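Periplasmic solute binding protein (Pectobacterium atrosepticum, PDB 4RY1) probably captures a sugar in the periplasm and hands it to an ABC-type transporter of the inner membrane. Local coordinates at residues Y122-W127 and V265-P270; S155-G160 and G241-M246; L159-G164 and P219-F224. One frame throughout, in Å; residues are numbered along the deposited sequence.

Overall arrangement
The three contacts follow one another from a sheet to a short helix. Interaction 1 pairs the end of strand 107-123 with strand 266-268, and interaction 2 follows directly: strand 245-249 also pairs with 107-123, and Asn-123 N meets Ala-244 O at 2.8 Å. The centres of interactions 1 and 2 are about 10 Å apart, as are those of interactions 2 and 3. Interactions 2 and 3 share Leu-159 and Gly-160, so one loop reaches both the 241-246 and the 219-224 segments. Interactions 1 and 3 do not touch, their nearest atoms being about 5 Å apart. A glycerol, probably from the crystallisation liquor, is bound at interaction 1.

Interaction 1. Residues Y122-W127 and V265-P270; sequences YNKTTW and VLETGP. With GOL (glycerol), chain D.
Tyr-122 and Glu-267 form an antiparallel hydrogen-bonded pair, in which Tyr-122 N donates to Glu-267 O and Glu-267 N to Tyr-122 O. Asn-123 and Leu-266 follow as the non-hydrogen-bonded pair, and Lys-124 N, already in the helix, adds a 2.9 Å bond to Val-265 O. Asn-123 suits its N-cap position: CG, anti to the backbone N (chi1 -173°), brings OD1 back over the first helical turn, where it accepts a weak bond from Thr-126 N. This is a strand-to-helix transition in the sheet of a bacterial extracellular solute-binding protein.

The apolar contacts flank this ladder. Gly-269, having no side chain, lets the Tyr-122 ring approach, with CD2 3.7 Å from Gly-269 CA, while Pro-270 CD lies at the ring edge. Val-265 CG1 rests on the aliphatic part of Lys-124, 3.9 Å from its CB.

Water joins further polar atoms. Tyr-122 OH donates to a water that donates in turn to Pro-270 O; a second water links Asn-123 OD1, Thr-125 OG1 and Val-265 N.

Lys-124 NZ and Glu-267 OE1, 4.8 Å apart, are not in direct contact; NZ forms a salt bridge with Asp-128 and OE1 a hydrogen bond with Tyr-134 OH. A glycerol, probably from the crystallisation liquor, bridges them, its O1 accepting from NZ at 2.9 Å and donating to OE1 at 2.8 Å. The three backbone bonds do not depend on that bridge.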
# COMPACT_ATOMS: atom_id res chain seq x y z
N TYR A 122 4.74 4.07 -14.95
CA TYR A 122 4.65 3.65 -16.33
C TYR A 122 6.01 3.32 -16.91
O TYR A 122 7.02 3.92 -16.53
CB TYR A 122 4.02 4.76 -17.18
CG TYR A 122 2.57 5.08 -16.91
CD1 TYR A 122 1.59 4.07 -16.94
CD2 TYR A 122 2.15 6.40 -16.70
CE1 TYR A 122 0.25 4.38 -16.75
CE2 TYR A 122 0.81 6.71 -16.51
CZ TYR A 122 -0.14 5.71 -16.53
OH TYR A 122 -1.49 6.00 -16.37
N ASN A 123 6.00 2.39 -17.86
CA ASN A 123 7.18 2.04 -18.64
C ASN A 123 7.22 2.95 -19.86
O ASN A 123 6.48 2.79 -20.83
CB ASN A 123 7.14 0.58 -19.08
CG ASN A 123 8.44 0.15 -19.74
OD1 ASN A 123 9.00 0.90 -20.54
ND2 ASN A 123 8.94 -1.03 -19.38
N LYS A 124 8.09 3.94 -19.76
CA LYS A 124 8.17 4.99 -20.78
C LYS A 124 8.40 4.44 -22.19
O LYS A 124 7.79 4.88 -23.17
CB LYS A 124 9.30 5.96 -20.45
CG LYS A 124 9.53 7.03 -21.51
CD LYS A 124 10.72 7.92 -21.14
CE LYS A 124 11.28 8.71 -22.31
NZ LYS A 124 10.25 9.63 -22.84
N THR A 125 9.29 3.46 -22.28
CA THR A 125 9.68 2.90 -23.57
C THR A 125 8.46 2.32 -24.29
O THR A 125 8.21 2.59 -25.47
CB THR A 125 10.76 1.82 -23.39
OG1 THR A 125 11.87 2.39 -22.68
CG2 THR A 125 11.26 1.28 -24.74
N THR A 126 7.69 1.54 -23.57
CA THR A 126 6.48 0.94 -24.14
C THR A 126 5.42 1.96 -24.60
O THR A 126 4.88 1.85 -25.70
CB THR A 126 5.86 -0.06 -23.17
OG1 THR A 126 6.88 -0.94 -22.69
CG2 THR A 126 4.79 -0.85 -23.88
N TRP A 127 5.11 2.94 -23.75
CA TRP A 127 4.15 4.00 -24.11
C TRP A 127 4.61 4.78 -25.36
O TRP A 127 3.80 5.08 -26.26
CB TRP A 127 3.92 4.94 -22.92
CG TRP A 127 2.99 4.34 -21.88
CD1 TRP A 127 3.32 3.42 -20.89
CD2 TRP A 127 1.58 4.57 -21.75
NE1 TRP A 127 2.21 3.10 -20.16
CE2 TRP A 127 1.13 3.78 -20.66
CE3 TRP A 127 0.64 5.37 -22.43
CZ2 TRP A 127 -0.20 3.75 -20.25
CZ3 TRP A 127 -0.69 5.33 -22.01
CH2 TRP A 127 -1.09 4.53 -20.93
N VAL A 265 13.15 2.17 -18.28
CA VAL A 265 12.80 3.49 -17.77
C VAL A 265 11.36 3.47 -17.26
O VAL A 265 10.41 3.41 -18.05
CB VAL A 265 12.94 4.60 -18.83
CG1 VAL A 265 12.48 5.95 -18.26
CG2 VAL A 265 14.38 4.69 -19.32
N LEU A 266 11.24 3.52 -15.93
CA LEU A 266 9.96 3.68 -15.24
C LEU A 266 9.81 5.14 -14.78
O LEU A 266 10.77 5.73 -14.28
CB LEU A 266 9.86 2.73 -14.05
CG LEU A 266 9.85 1.24 -14.40
CD1 LEU A 266 9.75 0.42 -13.12
CD2 LEU A 266 8.76 0.81 -15.38
N GLU A 267 8.62 5.70 -14.96
CA GLU A 267 8.31 7.08 -14.60
C GLU A 267 6.99 7.22 -13.86
O GLU A 267 6.05 6.45 -14.06
CB GLU A 267 8.23 7.97 -15.84
CG GLU A 267 9.46 7.99 -16.72
CD GLU A 267 9.33 9.00 -17.85
OE1 GLU A 267 8.28 9.01 -18.54
OE2 GLU A 267 10.28 9.79 -18.03
N THR A 268 6.93 8.23 -13.01
CA THR A 268 5.70 8.63 -12.34
C THR A 268 4.76 9.25 -13.39
O THR A 268 5.18 10.06 -14.20
CB THR A 268 5.98 9.59 -11.16
OG1 THR A 268 4.77 9.84 -10.43
CG2 THR A 268 6.57 10.90 -11.62
N GLY A 269 3.50 8.82 -13.37
CA GLY A 269 2.49 9.25 -14.35
C GLY A 269 1.42 10.16 -13.76
O GLY A 269 1.22 10.21 -12.55
N PRO A 270 0.69 10.89 -14.61
CA PRO A 270 -0.37 11.77 -14.13
C PRO A 270 -1.42 11.08 -13.28
O PRO A 270 -1.71 9.90 -13.46
CB PRO A 270 -0.99 12.31 -15.42
CG PRO A 270 0.05 12.12 -16.45
CD PRO A 270 0.75 10.86 -16.08
C1 GOL D . 6.86 10.88 -20.98
O1 GOL D . 8.20 10.38 -20.93
C2 GOL D . 6.23 10.61 -22.34
O2 GOL D . 7.14 9.92 -23.21
C3 GOL D . 4.94 9.82 -22.15
O3 GOL D . 3.86 10.77 -22.19
O HOH W 1 -1.66 8.63 -15.93
O HOH W 2 11.71 0.83 -20.37

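Interaction 2. Residues S155-G160 and G241-M246; sequences SYYPLG and GELAGM
Glu-242 lays its aliphatic CG over one face of the Tyr-156 ring, offset toward the rim and 4.0 Å from the ring centroid, a CH-pi contact. Its carboxylate is turned 69° from the ring plane and heads for Ser-155, where one water ties OE1 to Ser-155 O and another OE2 to Ser-155 OG. A glutamate thus suits two kinds of neighbour, its methylenes lying against the tyrosine and its carboxylate meeting water. The Tyr-157 ring has Glu-242 O at its edge, near its plane; His-216 stacks on it and Tyr-223 meets it edge-to-face. Leu-243 runs alongside it, pointing the same way, with CD2 3.9 Å from Tyr-157 CD1.

The two backbones advance in the same direction. Tyr-157 N donates to Glu-242 O at 2.9 Å, and Tyr-157 O accepts from Ala-244 N, a single bridge. Pro-158 has no N-H to offer, and the next bond comes at Gly-160, whose N reaches Gly-245 O over 2.8 Å, with the donor tilted 31° from the carbonyl plane of Gly-245. Glycine fits both places: Gly-245 brings its backbone close under Pro-158 O, and Gly-160, with no side chain, lets SD and CE of Met-246 pack against its backbone. The methionine bends at chi2 (-70°), which brings SD within 3.7 Å of Gly-160 C.

Strand 245-249 continues into the sheet of this solute-binding fold, where Met-246 pairs with Ile-121. Pro-158 and Ala-244 pack on Phe-148 of helix 138-152, Tyr-156 on Thr-126 of helix 124-130, and Leu-243 on Pro-237 of helix 236-239.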
# COMPACT_ATOMS: atom_id res chain seq x y z
N SER A 155 -0.12 -8.79 -26.74
CA SER A 155 0.66 -8.99 -25.49
C SER A 155 0.85 -7.72 -24.66
O SER A 155 1.22 -7.81 -23.49
CB SER A 155 2.05 -9.55 -25.80
OG SER A 155 1.99 -10.89 -26.20
N TYR A 156 0.66 -6.56 -25.29
CA TYR A 156 0.97 -5.26 -24.71
C TYR A 156 -0.22 -4.55 -24.12
O TYR A 156 -1.25 -4.41 -24.77
CB TYR A 156 1.61 -4.37 -25.77
CG TYR A 156 3.01 -4.85 -26.10
CD1 TYR A 156 3.24 -5.84 -27.05
CD2 TYR A 156 4.10 -4.32 -25.43
CE1 TYR A 156 4.53 -6.30 -27.32
CE2 TYR A 156 5.39 -4.77 -25.68
CZ TYR A 156 5.60 -5.75 -26.63
OH TYR A 156 6.89 -6.18 -26.89
N TYR A 157 -0.05 -4.05 -22.89
CA TYR A 157 -1.13 -3.40 -22.15
C TYR A 157 -0.63 -2.15 -21.46
O TYR A 157 0.48 -2.14 -20.92
CB TYR A 157 -1.68 -4.33 -21.06
CG TYR A 157 -2.30 -5.63 -21.54
CD1 TYR A 157 -1.50 -6.72 -21.84
CD2 TYR A 157 -3.67 -5.77 -21.67
CE1 TYR A 157 -2.06 -7.92 -22.26
CE2 TYR A 157 -4.25 -6.96 -22.09
CZ TYR A 157 -3.43 -8.04 -22.39
OH TYR A 157 -4.01 -9.22 -22.77
N PRO A 158 -1.47 -1.10 -21.42
CA PRO A 158 -1.15 0.11 -20.64
C PRO A 158 -0.81 -0.13 -19.17
O PRO A 158 0.04 0.57 -18.60
CB PRO A 158 -2.46 0.91 -20.73
CG PRO A 158 -2.99 0.55 -22.08
CD PRO A 158 -2.68 -0.90 -22.25
N LEU A 159 -1.48 -1.12 -18.59
CA LEU A 159 -1.52 -1.31 -17.14
C LEU A 159 -1.63 -2.79 -16.78
O LEU A 159 -2.40 -3.52 -17.40
CB LEU A 159 -2.74 -0.54 -16.61
CG LEU A 159 -3.05 -0.51 -15.12
CD1 LEU A 159 -1.90 0.11 -14.38
CD2 LEU A 159 -4.37 0.21 -14.84
N GLY A 160 -0.85 -3.22 -15.78
CA GLY A 160 -0.98 -4.56 -15.21
C GLY A 160 -1.78 -4.55 -13.93
O GLY A 160 -2.38 -3.55 -13.52
N GLY A 241 8.49 -5.19 -20.30
CA GLY A 241 7.74 -4.02 -20.75
C GLY A 241 6.44 -4.25 -21.48
O GLY A 241 5.84 -3.30 -21.99
N GLU A 242 5.97 -5.50 -21.51
CA GLU A 242 4.65 -5.78 -22.10
C GLU A 242 3.50 -5.20 -21.26
O GLU A 242 2.50 -4.72 -21.78
CB GLU A 242 4.44 -7.28 -22.28
CG GLU A 242 5.24 -7.84 -23.45
CD GLU A 242 5.33 -9.34 -23.51
OE1 GLU A 242 4.67 -10.02 -22.70
OE2 GLU A 242 6.08 -9.82 -24.39
N LEU A 243 3.64 -5.32 -19.95
CA LEU A 243 2.75 -4.62 -19.01
C LEU A 243 3.40 -3.29 -18.69
O LEU A 243 4.43 -3.22 -18.01
CB LEU A 243 2.53 -5.44 -17.75
CG LEU A 243 2.00 -6.87 -17.92
CD1 LEU A 243 1.95 -7.58 -16.58
CD2 LEU A 243 0.64 -6.85 -18.58
N ALA A 244 2.78 -2.22 -19.18
CA ALA A 244 3.45 -0.93 -19.27
C ALA A 244 3.11 0.04 -18.14
O ALA A 244 3.43 1.22 -18.19
CB ALA A 244 3.17 -0.29 -20.61
N GLY A 245 2.49 -0.47 -17.09
CA GLY A 245 2.10 0.37 -15.97
C GLY A 245 1.71 -0.47 -14.79
O GLY A 245 1.28 -1.61 -14.95
N MET A 246 1.81 0.13 -13.61
CA MET A 246 1.23 -0.41 -12.38
C MET A 246 0.71 0.74 -11.53
O MET A 246 1.31 1.82 -11.51
CB MET A 246 2.26 -1.22 -11.58
CG MET A 246 2.60 -2.57 -12.18
SD MET A 246 1.34 -3.89 -12.15
CE MET A 246 2.20 -5.01 -13.29
O HOH W 3 2.00 -10.01 -22.17
O HOH W 4 4.73 -11.78 -25.87

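Interaction 3. Residues L159-G164 and P219-F224; sequences LGVAQG and PDQRYF
Val-161 sits over one face of the Phe-224 ring, its CB 4.0 Å from the ring centroid in a CH-pi contact, and its CG2 comes within 3.5 Å of Phe-224 CE2. A beta-branched residue suits this spot, because CB and a methyl can rest on the aromatic surface together. Gly-164 approaches the ring near its root, with CA 3.6 Å from Phe-224 CG. At the other end of the contact Pro-219 CD packs 3.4 Å from Leu-159 O.

The polar link is Gln-221 NE2 to Gly-164 O, 3.1 Å long and nearly straight at 171°. The acceptor lies in the amide plane of Gln-221, whereas the donor stands 54° out of the carbonyl plane. A bend at chi2 (-79°) folds the glutamine so that NE2 reaches this oxygen. The bond to Gly-164 O sets the way round of the amide, and OE1 accepting from Gln-382 NE2 is consistent with it.

Behind these atoms, the turn and the helix start are shaped by bonds within their own segments. A type I beta turn from Val-161 to Gly-164, closed by Gly-164 N to Val-161 O, presents both residues to the ring, and the positive phi of Gly-164 favours glycine. Asp-220, the N-cap, takes Tyr-223 N on OD1 at 2.9 Å. On the face of Phe-224 opposite Val-161 lies Tyr-223 CD1, 3.7 Å above the ring plane, so the phenylalanine is sandwiched.

The contact is therefore loop-to-helix packing within the solute-binding fold, joining the loop before helix 169-183 to the start of helix 221-225. Leu-159 touches Leu-174 and Val-161 touches Asp-170 of helix 169-183, Gln-221 rests on Tyr-209 of helix 199-214, and Gln-382 belongs to helix 371-385.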
# COMPACT_ATOMS: atom_id res chain seq x y z
N LEU A 159 -1.48 -1.12 -18.59
CA LEU A 159 -1.52 -1.31 -17.14
C LEU A 159 -1.63 -2.79 -16.78
O LEU A 159 -2.40 -3.52 -17.40
CB LEU A 159 -2.74 -0.54 -16.61
CG LEU A 159 -3.05 -0.51 -15.12
CD1 LEU A 159 -1.90 0.11 -14.38
CD2 LEU A 159 -4.37 0.21 -14.84
N GLY A 160 -0.85 -3.22 -15.78
CA GLY A 160 -0.98 -4.56 -15.21
C GLY A 160 -1.78 -4.55 -13.93
O GLY A 160 -2.38 -3.55 -13.52
N VAL A 161 -1.82 -5.72 -13.31
CA VAL A 161 -2.52 -5.96 -12.08
C VAL A 161 -1.44 -6.49 -11.14
O VAL A 161 -0.84 -7.53 -11.41
CB VAL A 161 -3.64 -6.99 -12.27
CG1 VAL A 161 -4.35 -7.31 -10.97
CG2 VAL A 161 -4.66 -6.46 -13.29
N ALA A 162 -1.17 -5.74 -10.08
CA ALA A 162 0.05 -5.85 -9.30
C ALA A 162 0.26 -7.21 -8.61
O ALA A 162 1.40 -7.63 -8.41
CB ALA A 162 0.09 -4.73 -8.28
N GLN A 163 -0.83 -7.86 -8.24
CA GLN A 163 -0.77 -9.19 -7.61
C GLN A 163 -1.58 -10.22 -8.41
O GLN A 163 -1.96 -11.27 -7.90
CB GLN A 163 -1.20 -9.10 -6.14
CG GLN A 163 -0.23 -8.27 -5.30
CD GLN A 163 -0.56 -8.21 -3.82
OE1 GLN A 163 -0.97 -9.20 -3.22
NE2 GLN A 163 -0.34 -7.05 -3.21
N GLY A 164 -1.79 -9.91 -9.69
CA GLY A 164 -2.29 -10.90 -10.66
C GLY A 164 -3.65 -11.46 -10.29
O GLY A 164 -4.61 -10.72 -10.07
N PRO A 219 -4.86 -6.75 -18.62
CA PRO A 219 -5.23 -8.13 -18.93
C PRO A 219 -6.26 -8.67 -17.97
O PRO A 219 -6.40 -8.16 -16.86
CB PRO A 219 -3.93 -8.91 -18.73
CG PRO A 219 -2.85 -7.88 -18.65
CD PRO A 219 -3.53 -6.68 -18.02
N ASP A 220 -6.96 -9.70 -18.40
CA ASP A 220 -7.99 -10.33 -17.58
C ASP A 220 -7.41 -11.34 -16.60
O ASP A 220 -6.20 -11.56 -16.55
CB ASP A 220 -9.12 -10.89 -18.46
CG ASP A 220 -8.73 -12.15 -19.21
OD1 ASP A 220 -7.61 -12.67 -19.01
OD2 ASP A 220 -9.55 -12.60 -20.02
N GLN A 221 -8.28 -11.96 -15.82
CA GLN A 221 -7.80 -12.88 -14.79
C GLN A 221 -7.34 -14.23 -15.37
O GLN A 221 -6.57 -14.95 -14.72
CB GLN A 221 -8.83 -13.09 -13.68
CG GLN A 221 -9.01 -11.84 -12.84
CD GLN A 221 -7.87 -11.72 -11.86
OE1 GLN A 221 -7.78 -12.52 -10.93
NE2 GLN A 221 -7.00 -10.74 -12.05
N ARG A 222 -7.82 -14.58 -16.57
CA ARG A 222 -7.30 -15.75 -17.29
C ARG A 222 -5.81 -15.57 -17.61
O ARG A 222 -4.98 -16.46 -17.40
CB ARG A 222 -8.07 -16.02 -18.57
CG ARG A 222 -9.54 -16.39 -18.38
CD ARG A 222 -10.18 -16.62 -19.73
NE ARG A 222 -11.53 -17.16 -19.72
CZ ARG A 222 -11.84 -18.45 -19.70
NH1 ARG A 222 -10.92 -19.40 -19.60
NH2 ARG A 222 -13.12 -18.79 -19.73
N TYR A 223 -5.47 -14.37 -18.06
CA TYR A 223 -4.08 -14.02 -18.37
C TYR A 223 -3.22 -14.19 -17.11
O TYR A 223 -2.20 -14.86 -17.12
CB TYR A 223 -3.99 -12.59 -18.89
CG TYR A 223 -2.62 -12.02 -19.11
CD1 TYR A 223 -1.88 -11.55 -18.03
CD2 TYR A 223 -2.09 -11.88 -20.37
CE1 TYR A 223 -0.64 -10.96 -18.20
CE2 TYR A 223 -0.84 -11.30 -20.56
CZ TYR A 223 -0.11 -10.85 -19.47
OH TYR A 223 1.13 -10.24 -19.62
N PHE A 224 -3.64 -13.57 -16.01
CA PHE A 224 -2.82 -13.62 -14.80
C PHE A 224 -2.73 -15.04 -14.23
O PHE A 224 -1.67 -15.46 -13.75
CB PHE A 224 -3.24 -12.57 -13.77
CG PHE A 224 -2.84 -11.19 -14.21
CD1 PHE A 224 -1.50 -10.82 -14.21
CD2 PHE A 224 -3.78 -10.31 -14.73
CE1 PHE A 224 -1.12 -9.57 -14.68
CE2 PHE A 224 -3.40 -9.06 -15.18
CZ PHE A 224 -2.07 -8.70 -15.19